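Long-range contacts in tRNA-5-methyluridine(54) 2-sulfurtransferase (Pyrococcus horikoshii, PDB 3VRH), which catalyses the ATP-dependent 2-thiolation of 5-methyluridine at position 54 in the T loop of tRNAs, a modification that stabilises tRNA at high temperature: residues R49-V54 against D149-G154; L77-G82 against R136-K141; N156-A161 against G244-F249. All blocks are in the same frame, centred on the assembly; numbering follows the deposited sequence.

Contact 1: residues R49-V54 against D149-G154. With BCN (bicine), chain D.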
ATOM      1  N   ARG A  49     -27.569 -15.591 -18.352  1.00 35.48           N
ATOM      2  CA  ARG A  49     -26.978 -16.915 -18.225  1.00 37.01           C
ATOM      3  C   ARG A  49     -25.564 -16.748 -17.682  1.00 28.25           C
ATOM      4  O   ARG A  49     -24.699 -16.185 -18.331  1.00 30.32           O
ATOM      5  CB  ARG A  49     -26.978 -17.653 -19.562  1.00 36.44           C
ATOM      6  CG  ARG A  49     -26.571 -19.115 -19.437  1.00 40.88           C
ATOM      7  CD  ARG A  49     -27.342 -20.011 -20.400  1.00 46.09           C
ATOM      8  NE  ARG A  49     -26.573 -21.201 -20.756  1.00 41.48           N
ATOM      9  CZ  ARG A  49     -25.768 -21.271 -21.814  1.00 42.71           C
ATOM     10  NH1 ARG A  49     -25.637 -20.214 -22.613  1.00 42.42           N
ATOM     11  NH2 ARG A  49     -25.093 -22.390 -22.074  1.00 40.85           N
ATOM     12  N   ILE A  50     -25.345 -17.224 -16.468  1.00 30.15           N
ATOM     13  CA  ILE A  50     -24.104 -16.926 -15.770  1.00 32.68           C
ATOM     14  C   ILE A  50     -23.211 -18.149 -15.634  1.00 32.75           C
ATOM     15  O   ILE A  50     -23.674 -19.241 -15.304  1.00 30.09           O
ATOM     16  CB  ILE A  50     -24.404 -16.354 -14.391  1.00 26.15           C
ATOM     17  CG1 ILE A  50     -25.401 -15.196 -14.535  1.00 31.44           C
ATOM     18  CG2 ILE A  50     -23.111 -15.923 -13.713  1.00 25.21           C
ATOM     19  CD1 ILE A  50     -26.298 -14.973 -13.320  1.00 28.97           C
ATOM     20  N   LEU A  51     -21.924 -17.957 -15.897  1.00 26.91           N
ATOM     21  CA  LEU A  51     -20.953 -19.025 -15.754  1.00 24.81           C
ATOM     22  C   LEU A  51     -20.089 -18.778 -14.516  1.00 25.77           C
ATOM     23  O   LEU A  51     -19.567 -17.675 -14.342  1.00 21.46           O
ATOM     24  CB  LEU A  51     -20.070 -19.087 -16.996  1.00 23.74           C
ATOM     25  CG  LEU A  51     -18.994 -20.171 -16.933  1.00 24.06           C
ATOM     26  CD1 LEU A  51     -19.643 -21.541 -17.040  1.00 27.37           C
ATOM     27  CD2 LEU A  51     -17.898 -19.982 -17.985  1.00 24.00           C
ATOM     28  N   VAL A  52     -19.953 -19.782 -13.649  1.00 25.71           N
ATOM     29  CA  VAL A  52     -19.050 -19.663 -12.489  1.00 26.61           C
ATOM     30  C   VAL A  52     -17.897 -20.652 -12.642  1.00 27.47           C
ATOM     31  O   VAL A  52     -18.111 -21.860 -12.822  1.00 24.09           O
ATOM     32  CB  VAL A  52     -19.763 -19.904 -11.140  1.00 24.56           C
ATOM     33  CG1 VAL A  52     -18.779 -19.752  -9.977  1.00 26.74           C
ATOM     34  CG2 VAL A  52     -20.930 -18.944 -10.972  1.00 25.59           C
ATOM     35  N   ALA A  53     -16.677 -20.127 -12.606  1.00 24.11           N
ATOM     36  CA  ALA A  53     -15.482 -20.953 -12.768  1.00 29.04           C
ATOM     37  C   ALA A  53     -15.188 -21.567 -11.432  1.00 26.82           C
ATOM     38  O   ALA A  53     -14.793 -20.865 -10.512  1.00 30.94           O
ATOM     39  CB  ALA A  53     -14.291 -20.100 -13.225  1.00 31.65           C
ATOM     40  N   VAL A  54     -15.383 -22.868 -11.310  1.00 26.58           N
ATOM     41  CA  VAL A  54     -15.239 -23.502 -10.005  1.00 26.10           C
ATOM     42  C   VAL A  54     -13.934 -24.313  -9.907  1.00 25.32           C
ATOM     43  O   VAL A  54     -13.753 -25.320 -10.587  1.00 23.89           O
ATOM     44  CB  VAL A  54     -16.507 -24.317  -9.629  1.00 27.02           C
ATOM     45  CG1 VAL A  54     -17.727 -23.414  -9.685  1.00 25.69           C
ATOM     46  CG2 VAL A  54     -16.719 -25.447 -10.587  1.00 27.25           C
ATOM     47  N   ASP A 149     -23.676 -14.802 -20.697  1.00 27.99           N
ATOM     48  CA  ASP A 149     -23.739 -13.347 -20.598  1.00 34.28           C
ATOM     49  C   ASP A 149     -22.744 -12.776 -19.601  1.00 36.50           C
ATOM     50  O   ASP A 149     -22.435 -11.585 -19.636  1.00 34.10           O
ATOM     51  CB  ASP A 149     -25.145 -12.902 -20.203  1.00 32.66           C
ATOM     52  CG  ASP A 149     -26.187 -13.347 -21.205  1.00 36.72           C
ATOM     53  OD1 ASP A 149     -25.933 -13.218 -22.422  1.00 34.80           O
ATOM     54  OD2 ASP A 149     -27.243 -13.850 -20.775  1.00 36.22           O
ATOM     55  N   ALA A 150     -22.248 -13.619 -18.702  1.00 32.42           N
ATOM     56  CA  ALA A 150     -21.435 -13.121 -17.608  1.00 28.00           C
ATOM     57  C   ALA A 150     -20.652 -14.258 -16.975  1.00 28.21           C
ATOM     58  O   ALA A 150     -21.096 -15.406 -16.957  1.00 26.66           O
ATOM     59  CB  ALA A 150     -22.324 -12.459 -16.565  1.00 25.13           C
ATOM     60  N   ILE A 151     -19.480 -13.922 -16.459  1.00 26.94           N
ATOM     61  CA  ILE A 151     -18.679 -14.836 -15.662  1.00 24.30           C
ATOM     62  C   ILE A 151     -18.617 -14.251 -14.260  1.00 27.66           C
ATOM     63  O   ILE A 151     -18.246 -13.087 -14.081  1.00 26.65           O
ATOM     64  CB  ILE A 151     -17.258 -14.935 -16.226  1.00 25.10           C
ATOM     65  CG1 ILE A 151     -17.284 -15.590 -17.599  1.00 22.70           C
ATOM     66  CG2 ILE A 151     -16.336 -15.669 -15.268  1.00 26.47           C
ATOM     67  CD1 ILE A 151     -15.981 -15.502 -18.336  1.00 25.19           C
ATOM     68  N   ALA A 152     -19.000 -15.039 -13.267  1.00 25.34           N
ATOM     69  CA  ALA A 152     -18.867 -14.621 -11.872  1.00 25.03           C
ATOM     70  C   ALA A 152     -17.698 -15.367 -11.222  1.00 23.72           C
ATOM     71  O   ALA A 152     -17.597 -16.587 -11.357  1.00 25.16           O
ATOM     72  CB  ALA A 152     -20.150 -14.887 -11.115  1.00 21.00           C
ATOM     73  N   THR A 153     -16.809 -14.626 -10.548  1.00 23.90           N
ATOM     74  CA  THR A 153     -15.707 -15.223  -9.798  1.00 24.16           C
ATOM     75  C   THR A 153     -15.892 -15.021  -8.285  1.00 21.30           C
ATOM     76  O   THR A 153     -16.786 -14.298  -7.854  1.00 22.07           O
ATOM     77  CB  THR A 153     -14.349 -14.678 -10.266  1.00 25.29           C
ATOM     78  OG1 THR A 153     -14.274 -13.286  -9.971  1.00 23.05           O
ATOM     79  CG2 THR A 153     -14.176 -14.875 -11.774  1.00 27.58           C
ATOM     80  N   GLY A 154     -15.059 -15.675  -7.486  1.00 19.87           N
ATOM     81  CA  GLY A 154     -15.256 -15.752  -6.048  1.00 22.59           C
ATOM     82  C   GLY A 154     -14.407 -14.808  -5.198  1.00 24.44           C
ATOM     83  O   GLY A 154     -14.407 -14.906  -3.975  1.00 23.80           O
TER
HETATM   84  N1  BCN D 403     -11.793 -17.961  -7.677  1.00 36.46           N
HETATM   85  C1  BCN D 403     -11.722 -17.035  -6.473  1.00 32.83           C
HETATM   86  C2  BCN D 403     -10.362 -16.553  -6.136  1.00 32.96           C
HETATM   87  O21 BCN D 403      -9.521 -16.476  -7.068  1.00 40.94           O
HETATM   88  O22 BCN D 403     -10.060 -16.263  -4.957  1.00 39.83           O
HETATM   89  C3  BCN D 403     -11.625 -19.383  -7.271  1.00 37.46           C
HETATM   90  C4  BCN D 403     -11.856 -19.765  -5.793  1.00 37.24           C
HETATM   91  O4  BCN D 403     -12.303 -20.839  -5.479  1.00 24.87           O
HETATM   92  C5  BCN D 403     -13.082 -17.799  -8.346  1.00 23.14           C
HETATM   93  C6  BCN D 403     -13.154 -18.436  -9.668  1.00 34.77           C
HETATM   94  O6  BCN D 403     -14.010 -18.150 -10.438  1.00 33.52           O

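Contact 2: residues L77-G82 against R136-K141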
ATOM      1  N   LEU A  77     -18.029 -24.123 -14.547  1.00 22.55           N
ATOM      2  CA  LEU A  77     -16.936 -24.653 -15.335  1.00 21.97           C
ATOM      3  C   LEU A  77     -15.754 -24.930 -14.420  1.00 27.35           C
ATOM      4  O   LEU A  77     -15.319 -24.046 -13.678  1.00 26.54           O
ATOM      5  CB  LEU A  77     -16.515 -23.654 -16.412  1.00 25.41           C
ATOM      6  CG  LEU A  77     -15.157 -23.920 -17.070  1.00 24.24           C
ATOM      7  CD1 LEU A  77     -15.203 -25.186 -17.906  1.00 25.83           C
ATOM      8  CD2 LEU A  77     -14.708 -22.729 -17.918  1.00 25.21           C
ATOM      9  N   HIS A  78     -15.230 -26.152 -14.479  1.00 22.94           N
ATOM     10  CA  HIS A  78     -14.023 -26.483 -13.744  1.00 22.99           C
ATOM     11  C   HIS A  78     -12.885 -26.692 -14.704  1.00 25.68           C
ATOM     12  O   HIS A  78     -12.990 -27.496 -15.624  1.00 26.40           O
ATOM     13  CB  HIS A  78     -14.199 -27.746 -12.915  1.00 25.55           C
ATOM     14  CG  HIS A  78     -12.928 -28.230 -12.297  1.00 24.10           C
ATOM     15  ND1 HIS A  78     -12.319 -27.577 -11.248  1.00 23.75           N
ATOM     16  CD2 HIS A  78     -12.144 -29.294 -12.588  1.00 22.07           C
ATOM     17  CE1 HIS A  78     -11.214 -28.220 -10.915  1.00 26.42           C
ATOM     18  NE2 HIS A  78     -11.090 -29.271 -11.708  1.00 25.46           N
ATOM     19  N   ILE A  79     -11.787 -25.983 -14.484  1.00 19.06           N
ATOM     20  CA  ILE A  79     -10.648 -26.119 -15.364  1.00 23.57           C
ATOM     21  C   ILE A  79      -9.578 -26.926 -14.654  1.00 26.97           C
ATOM     22  O   ILE A  79      -8.926 -26.449 -13.718  1.00 27.56           O
ATOM     23  CB  ILE A  79     -10.118 -24.745 -15.817  1.00 27.63           C
ATOM     24  CG1 ILE A  79     -11.195 -24.028 -16.635  1.00 24.65           C
ATOM     25  CG2 ILE A  79      -8.803 -24.887 -16.603  1.00 24.50           C
ATOM     26  CD1 ILE A  79     -10.944 -22.528 -16.810  1.00 28.47           C
ATOM     27  N   ASN A  80      -9.438 -28.169 -15.109  1.00 28.26           N
ATOM     28  CA  ASN A  80      -8.525 -29.144 -14.546  1.00 27.86           C
ATOM     29  C   ASN A  80      -7.098 -28.850 -15.043  1.00 26.29           C
ATOM     30  O   ASN A  80      -6.839 -28.837 -16.247  1.00 23.99           O
ATOM     31  CB  ASN A  80      -9.030 -30.551 -14.921  1.00 24.37           C
ATOM     32  CG  ASN A  80      -8.111 -31.669 -14.444  1.00 27.94           C
ATOM     33  OD1 ASN A  80      -6.887 -31.572 -14.529  1.00 29.24           O
ATOM     34  ND2 ASN A  80      -8.707 -32.743 -13.944  1.00 25.48           N
ATOM     35  N   LEU A  81      -6.182 -28.605 -14.102  1.00 27.34           N
ATOM     36  CA  LEU A  81      -4.840 -28.099 -14.432  1.00 28.99           C
ATOM     37  C   LEU A  81      -3.880 -29.191 -14.892  1.00 26.15           C
ATOM     38  O   LEU A  81      -2.786 -28.905 -15.360  1.00 26.94           O
ATOM     39  CB  LEU A  81      -4.238 -27.318 -13.256  1.00 25.85           C
ATOM     40  CG  LEU A  81      -5.138 -26.232 -12.664  1.00 31.09           C
ATOM     41  CD1 LEU A  81      -4.399 -25.436 -11.573  1.00 37.26           C
ATOM     42  CD2 LEU A  81      -5.667 -25.317 -13.767  1.00 29.19           C
ATOM     43  N   GLY A  82      -4.291 -30.444 -14.760  1.00 27.07           N
ATOM     44  CA  GLY A  82      -3.499 -31.544 -15.281  1.00 32.26           C
ATOM     45  C   GLY A  82      -2.249 -31.883 -14.478  1.00 36.50           C
ATOM     46  O   GLY A  82      -1.249 -32.378 -15.014  1.00 35.86           O
ATOM     47  N   ARG A 136      -7.634 -17.890 -17.373  1.00 24.53           N
ATOM     48  CA  ARG A 136      -8.451 -16.717 -17.681  1.00 27.41           C
ATOM     49  C   ARG A 136      -8.920 -16.790 -19.128  1.00 25.59           C
ATOM     50  O   ARG A 136     -10.045 -16.430 -19.441  1.00 27.22           O
ATOM     51  CB  ARG A 136      -7.685 -15.397 -17.428  1.00 32.26           C
ATOM     52  CG  ARG A 136      -7.868 -14.831 -15.990  1.00 42.49           C
ATOM     53  CD  ARG A 136      -7.165 -13.475 -15.738  1.00 37.89           C
ATOM     54  NE  ARG A 136      -5.716 -13.549 -15.958  1.00 42.67           N
ATOM     55  CZ  ARG A 136      -4.839 -14.002 -15.061  1.00 45.80           C
ATOM     56  NH1 ARG A 136      -5.255 -14.428 -13.874  1.00 50.77           N
ATOM     57  NH2 ARG A 136      -3.545 -14.042 -15.349  1.00 43.42           N
ATOM     58  N   TYR A 137      -8.042 -17.263 -20.000  1.00 24.77           N
ATOM     59  CA  TYR A 137      -8.357 -17.349 -21.413  1.00 30.73           C
ATOM     60  C   TYR A 137      -9.466 -18.363 -21.640  1.00 29.88           C
ATOM     61  O   TYR A 137     -10.433 -18.095 -22.360  1.00 29.54           O
ATOM     62  CB  TYR A 137      -7.128 -17.756 -22.230  1.00 24.12           C
ATOM     63  CG  TYR A 137      -7.443 -17.973 -23.707  1.00 33.57           C
ATOM     64  CD1 TYR A 137      -7.781 -19.228 -24.188  1.00 28.40           C
ATOM     65  CD2 TYR A 137      -7.397 -16.917 -24.618  1.00 32.58           C
ATOM     66  CE1 TYR A 137      -8.076 -19.431 -25.526  1.00 31.97           C
ATOM     67  CE2 TYR A 137      -7.672 -17.114 -25.954  1.00 33.83           C
ATOM     68  CZ  TYR A 137      -8.020 -18.381 -26.401  1.00 36.00           C
ATOM     69  OH  TYR A 137      -8.305 -18.596 -27.729  1.00 32.34           O
ATOM     70  N   ILE A 138      -9.308 -19.531 -21.030  1.00 25.92           N
ATOM     71  CA  ILE A 138     -10.271 -20.615 -21.213  1.00 27.03           C
ATOM     72  C   ILE A 138     -11.635 -20.238 -20.651  1.00 26.91           C
ATOM     73  O   ILE A 138     -12.656 -20.535 -21.260  1.00 24.95           O
ATOM     74  CB  ILE A 138      -9.782 -21.928 -20.579  1.00 21.94           C
ATOM     75  CG1 ILE A 138      -8.553 -22.449 -21.324  1.00 27.67           C
ATOM     76  CG2 ILE A 138     -10.897 -22.984 -20.590  1.00 26.85           C
ATOM     77  CD1 ILE A 138      -7.969 -23.745 -20.749  1.00 28.74           C
ATOM     78  N   MET A 139     -11.644 -19.575 -19.490  1.00 26.43           N
ATOM     79  CA  MET A 139     -12.893 -19.147 -18.871  1.00 30.04           C
ATOM     80  C   MET A 139     -13.633 -18.240 -19.835  1.00 27.07           C
ATOM     81  O   MET A 139     -14.832 -18.391 -20.049  1.00 24.59           O
ATOM     82  CB  MET A 139     -12.661 -18.361 -17.573  1.00 28.37           C
ATOM     83  CG  MET A 139     -12.256 -19.178 -16.362  1.00 33.52           C
ATOM     84  SD  MET A 139     -11.621 -18.043 -15.106  1.00 38.85           S
ATOM     85  CE  MET A 139     -13.026 -16.960 -14.929  1.00 21.10           C
ATOM     86  N   ASN A 140     -12.902 -17.289 -20.403  1.00 25.03           N
ATOM     87  CA  ASN A 140     -13.526 -16.329 -21.284  1.00 29.36           C
ATOM     88  C   ASN A 140     -13.963 -16.933 -22.612  1.00 26.16           C
ATOM     89  O   ASN A 140     -15.065 -16.686 -23.048  1.00 26.86           O
ATOM     90  CB  ASN A 140     -12.634 -15.108 -21.508  1.00 27.36           C
ATOM     91  CG  ASN A 140     -13.296 -14.078 -22.409  1.00 30.60           C
ATOM     92  OD1 ASN A 140     -14.231 -13.390 -22.012  1.00 28.59           O
ATOM     93  ND2 ASN A 140     -12.814 -13.980 -23.623  1.00 28.46           N
ATOM     94  N   LYS A 141     -13.105 -17.719 -23.254  1.00 27.58           N
ATOM     95  CA  LYS A 141     -13.486 -18.309 -24.535  1.00 29.35           C
ATOM     96  C   LYS A 141     -14.612 -19.339 -24.397  1.00 29.44           C
ATOM     97  O   LYS A 141     -15.418 -19.494 -25.313  1.00 30.18           O
ATOM     98  CB  LYS A 141     -12.290 -18.917 -25.278  1.00 30.52           C
ATOM     99  CG  LYS A 141     -12.632 -19.291 -26.724  1.00 28.45           C
ATOM    100  CD  LYS A 141     -11.409 -19.521 -27.595  1.00 31.30           C
ATOM    101  CE  LYS A 141     -11.787 -19.428 -29.073  1.00 33.78           C
ATOM    102  NZ  LYS A 141     -13.069 -20.161 -29.356  1.00 33.92           N
TER

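Contact 3: residues N156-A161 against G244-F249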
ATOM      1  N   ASN A 156     -13.242 -12.176  -2.883  1.00 23.62           N
ATOM      2  CA  ASN A 156     -13.936 -11.527  -1.787  1.00 23.99           C
ATOM      3  C   ASN A 156     -13.168 -10.279  -1.352  1.00 23.92           C
ATOM      4  O   ASN A 156     -12.167  -9.911  -1.980  1.00 23.17           O
ATOM      5  CB  ASN A 156     -14.143 -12.524  -0.629  1.00 21.48           C
ATOM      6  CG  ASN A 156     -12.824 -13.033  -0.053  1.00 25.48           C
ATOM      7  OD1 ASN A 156     -11.926 -12.244   0.267  1.00 24.84           O
ATOM      8  ND2 ASN A 156     -12.697 -14.352   0.072  1.00 20.10           N
ATOM      9  N   LEU A 157     -13.624  -9.632  -0.284  1.00 24.63           N
ATOM     10  CA  LEU A 157     -13.029  -8.360   0.125  1.00 24.55           C
ATOM     11  C   LEU A 157     -11.527  -8.498   0.386  1.00 23.87           C
ATOM     12  O   LEU A 157     -10.732  -7.650  -0.049  1.00 24.15           O
ATOM     13  CB  LEU A 157     -13.737  -7.793   1.357  1.00 22.60           C
ATOM     14  CG  LEU A 157     -13.270  -6.410   1.818  1.00 26.24           C
ATOM     15  CD1 LEU A 157     -13.457  -5.371   0.711  1.00 22.65           C
ATOM     16  CD2 LEU A 157     -14.028  -5.994   3.061  1.00 28.80           C
ATOM     17  N   ASP A 158     -11.148  -9.569   1.084  1.00 25.20           N
ATOM     18  CA  ASP A 158      -9.742  -9.835   1.400  1.00 24.89           C
ATOM     19  C   ASP A 158      -8.883 -10.054   0.158  1.00 25.05           C
ATOM     20  O   ASP A 158      -7.734  -9.611   0.104  1.00 24.76           O
ATOM     21  CB  ASP A 158      -9.597 -11.006   2.378  1.00 24.41           C
ATOM     22  CG  ASP A 158     -10.262 -10.731   3.721  1.00 29.95           C
ATOM     23  OD1 ASP A 158     -11.457 -11.033   3.884  1.00 29.44           O
ATOM     24  OD2 ASP A 158      -9.591 -10.207   4.626  1.00 37.74           O
ATOM     25  N   ASP A 159      -9.438 -10.718  -0.846  1.00 22.12           N
ATOM     26  CA  ASP A 159      -8.741 -10.851  -2.125  1.00 26.48           C
ATOM     27  C   ASP A 159      -8.483  -9.508  -2.787  1.00 25.83           C
ATOM     28  O   ASP A 159      -7.352  -9.229  -3.196  1.00 25.00           O
ATOM     29  CB  ASP A 159      -9.510 -11.765  -3.078  1.00 27.84           C
ATOM     30  CG  ASP A 159      -9.697 -13.147  -2.502  1.00 29.83           C
ATOM     31  OD1 ASP A 159      -8.701 -13.661  -1.960  1.00 28.01           O
ATOM     32  OD2 ASP A 159     -10.827 -13.691  -2.542  1.00 28.97           O
ATOM     33  N   GLU A 160      -9.526  -8.683  -2.912  1.00 24.22           N
ATOM     34  CA  GLU A 160      -9.369  -7.361  -3.516  1.00 22.46           C
ATOM     35  C   GLU A 160      -8.314  -6.533  -2.755  1.00 23.99           C
ATOM     36  O   GLU A 160      -7.447  -5.918  -3.365  1.00 20.58           O
ATOM     37  CB  GLU A 160     -10.701  -6.605  -3.561  1.00 23.86           C
ATOM     38  CG  GLU A 160     -10.629  -5.205  -4.245  1.00 25.28           C
ATOM     39  CD  GLU A 160     -10.603  -5.272  -5.783  1.00 28.57           C
ATOM     40  OE1 GLU A 160     -10.196  -6.320  -6.331  1.00 28.97           O
ATOM     41  OE2 GLU A 160     -11.006  -4.280  -6.445  1.00 26.26           O
ATOM     42  N   ALA A 161      -8.384  -6.558  -1.424  1.00 21.74           N
ATOM     43  CA  ALA A 161      -7.484  -5.777  -0.583  1.00 26.22           C
ATOM     44  C   ALA A 161      -6.019  -6.194  -0.780  1.00 28.43           C
ATOM     45  O   ALA A 161      -5.147  -5.346  -1.000  1.00 21.83           O
ATOM     46  CB  ALA A 161      -7.887  -5.886   0.895  1.00 22.49           C
ATOM     47  N   GLY A 244     -11.643  -1.967  10.423  1.00 40.14           N
ATOM     48  CA  GLY A 244     -12.155  -1.058   9.419  1.00 40.76           C
ATOM     49  C   GLY A 244     -11.118  -0.712   8.363  1.00 32.95           C
ATOM     50  O   GLY A 244     -11.418  -0.045   7.386  1.00 30.58           O
ATOM     51  N   THR A 245      -9.895  -1.182   8.552  1.00 33.92           N
ATOM     52  CA  THR A 245      -8.806  -0.851   7.633  1.00 33.92           C
ATOM     53  C   THR A 245      -9.042  -1.392   6.224  1.00 30.51           C
ATOM     54  O   THR A 245      -8.928  -0.648   5.241  1.00 28.87           O
ATOM     55  CB  THR A 245      -7.448  -1.347   8.176  1.00 34.63           C
ATOM     56  OG1 THR A 245      -7.088  -0.579   9.331  1.00 38.23           O
ATOM     57  CG2 THR A 245      -6.350  -1.209   7.120  1.00 33.60           C
ATOM     58  N   LYS A 246      -9.383  -2.675   6.125  1.00 27.95           N
ATOM     59  CA  LYS A 246      -9.509  -3.313   4.813  1.00 30.20           C
ATOM     60  C   LYS A 246     -10.605  -2.659   3.990  1.00 28.25           C
ATOM     61  O   LYS A 246     -10.432  -2.372   2.804  1.00 26.35           O
ATOM     62  CB  LYS A 246      -9.805  -4.807   4.947  1.00 32.29           C
ATOM     63  CG  LYS A 246      -8.634  -5.695   5.323  1.00 33.18           C
ATOM     64  CD  LYS A 246      -9.169  -7.046   5.793  1.00 37.46           C
ATOM     65  CE  LYS A 246      -8.087  -7.951   6.344  1.00 35.89           C
ATOM     66  NZ  LYS A 246      -8.668  -9.122   7.089  1.00 37.68           N
ATOM     67  N   PHE A 247     -11.749  -2.443   4.625  1.00 29.96           N
ATOM     68  CA  PHE A 247     -12.897  -1.886   3.940  1.00 25.74           C
ATOM     69  C   PHE A 247     -12.565  -0.469   3.472  1.00 26.45           C
ATOM     70  O   PHE A 247     -12.845  -0.081   2.328  1.00 31.16           O
ATOM     71  CB  PHE A 247     -14.100  -1.858   4.886  1.00 29.56           C
ATOM     72  CG  PHE A 247     -15.347  -1.284   4.263  1.00 34.96           C
ATOM     73  CD1 PHE A 247     -15.603   0.080   4.308  1.00 31.68           C
ATOM     74  CD2 PHE A 247     -16.258  -2.112   3.606  1.00 37.09           C
ATOM     75  CE1 PHE A 247     -16.741   0.612   3.721  1.00 33.48           C
ATOM     76  CE2 PHE A 247     -17.408  -1.579   3.022  1.00 37.60           C
ATOM     77  CZ  PHE A 247     -17.646  -0.216   3.084  1.00 30.95           C
ATOM     78  N   ASN A 248     -11.986   0.307   4.381  1.00 27.68           N
ATOM     79  CA  ASN A 248     -11.626   1.696   4.121  1.00 27.48           C
ATOM     80  C   ASN A 248     -10.662   1.812   2.936  1.00 24.05           C
ATOM     81  O   ASN A 248     -10.828   2.661   2.067  1.00 22.80           O
ATOM     82  CB  ASN A 248     -11.039   2.313   5.400  1.00 28.40           C
ATOM     83  CG  ASN A 248     -10.683   3.773   5.240  1.00 28.46           C
ATOM     84  OD1 ASN A 248     -11.522   4.599   4.883  1.00 27.24           O
ATOM     85  ND2 ASN A 248      -9.433   4.100   5.520  1.00 30.18           N
ATOM     86  N   PHE A 249      -9.676   0.920   2.906  1.00 23.68           N
ATOM     87  CA  PHE A 249      -8.724   0.832   1.798  1.00 23.08           C
ATOM     88  C   PHE A 249      -9.409   0.620   0.451  1.00 23.33           C
ATOM     89  O   PHE A 249      -9.106   1.318  -0.532  1.00 24.25           O
ATOM     90  CB  PHE A 249      -7.755  -0.321   2.079  1.00 24.99           C
ATOM     91  CG  PHE A 249      -6.626  -0.435   1.099  1.00 29.30           C
ATOM     92  CD1 PHE A 249      -5.993   0.707   0.598  1.00 21.32           C
ATOM     93  CD2 PHE A 249      -6.156  -1.695   0.705  1.00 26.47           C
ATOM     94  CE1 PHE A 249      -4.935   0.594  -0.276  1.00 22.79           C
ATOM     95  CE2 PHE A 249      -5.083  -1.811  -0.191  1.00 25.36           C
ATOM     96  CZ  PHE A 249      -4.474  -0.661  -0.669  1.00 25.16           C
TER

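Contact 1: residues R49-V54 against D149-G154
With its CG lying beside the backbone N (chi1 -60°), Asp149 turns its carboxylate back to Arg49, where OD2 accepts a hydrogen bond from Arg49 N at 3.0 Å, nearly straight (173°). The donor meets OD2 on its anti side, 28° out of the carboxylate plane. The backbone of the same pair answers: Asp149 N donates to Arg49 O at 2.9 Å, in the carbonyl plane. The guanidinium group is engaged elsewhere, NE with Glu75 and NH1 with Asn146 O. From this end the strands 49-53 and 150-152 run parallel, the central pair of the PP-loop domain's sheet, joined by Leu51 N to Ala150 O and Ala152 N to Leu51 O, both 2.9 Å. Ile50 and Val52 flank Ala152 on one face, the CG2 of each 4.1 Å from Ala152 CB, and helix 58-69 packs against that layer; Leu51 and Ile151 point to the other face, toward helix 127-145. Past the paired residues lies the nucleotide site, to which Ala53 and Gly154 contribute. Bicine is bound beside these residues, its O6 hydroxyl donating to Ala53 O at 2.8 Å.

Contact 2: residues L77-G82 against R136-K141
Ile79 and Ile138 meet obliquely, whereas Ile79 and Met139 cross at about a right angle, so one isoleucine is met from two directions by consecutive residues of a helix. The setting is the alpha/beta fold of the PP-loop family, in which helix 127-145 lies against the parallel part of the sheet; here its segment 136-141 runs at 147° to strand 77-80, the two axes 9.8 Å apart. Alternation along the strand sends Leu77 and Ile79 to the helix side, and His78 and Asn80 to the face packed by helix 87-101.

Ile79 does most of the touching through the end of its longer branch. CG1 stands beside the backbone N (chi1 -63°) and the chain then extends, carrying CD1 out to the helix. There Ile79 CD1 comes 3.8 Å from Ile138 CG2 and 3.6 Å from Met139 CG. The methyl touches a branch of one residue and the stem of the next, from directions some 100° apart. Leu77 reaches Met139 as well, its CD2 lying 4.1 Å from Met139 CA, against backbone rather than side chain. All four residues are buried, and no hydrogen bond joins the segments: the contact is apolar packing.

Ile79 is an ATP-binding residue, and its side chain lies near that of Lys135, another residue that binds ATP. Beyond the contact the strand ends in an Asx turn, where Gly82 N donates to Asn80 OD1 at 2.8 Å.

Contact 3: residues N156-A161 against G244-F249
Lys246 reaches from helix 245-256 to Asp158 near the start of helix 157-169, a helix of the PP-loop domain on which this later helix packs. Its side chain is the main link between the two, whose short segments cross at 62° with axes 9.7 Å apart. Its CB points toward the partner helix. Lys246 CG, set beside the backbone N (chi1 -76°), comes 4.5 Å from Ala161 CB. From there the chain is extended: Lys246 CD lies 3.4 Å from Asp158 OD2 and CE closes further on the same oxygen, so the aliphatic stem draws up to the carboxylate before its charge does. At the tip, Lys246 NZ forms a salt bridge with Asp158 OD2 at 2.8 Å, meeting the oxygen nearly in line with its C-O bond.

Both ends of this ion pair have second partners. NZ also bonds Asn236 OD1 of helix 228-241, and Asp158 OD1 accepts from Glu201 N, which would help to fix the rotation of the carboxylate. The salt bridge therefore sits where several helices converge.

Apolar contacts lie elsewhere along the helices. Leu157 CD2 rests 4.4 Å from Phe247 CA, touching the backbone of the second helix, while the Phe247 side chain starts away from the contact. One turn beyond Lys246, Phe249 brings a ring edge to the first helix, and the same ring meets Trp171 of the second subunit, so the packing extends to the dimer interface.

Helix 157-169 itself begins with a capping box. Asn156 N donates to Asp159 OD2, and in return Asp159 N donates to Asn156 OD1; Asp159 also touches the bound bicine. At the ring edge, Phe249 CE2 lies 3.6 Å from Ala161 O, which sits in the plane of the ring.

After the N-terminal zinc-binding region and helix 23-40, the chain enters strand 49-53, the opening half of contact 1, then forms strand 73-80 beside it. Contact 2 closes when helix 127-145 packs back on that second strand; contact 1 closes just afterwards, as strand 150-152 enters the sheet, so the loop of contact 2 lies wholly within that of contact 1. The two touch directly, through Val54 with Leu77 and through Met139 with Ala53 and Ile151. Contact 3 follows in series: helix 157-169, next after strand 150-152, receives helix 245-256. It ties the sheet-bearing core to later helices, with Gly154 and Asp159 adjoining across the junction near bicine.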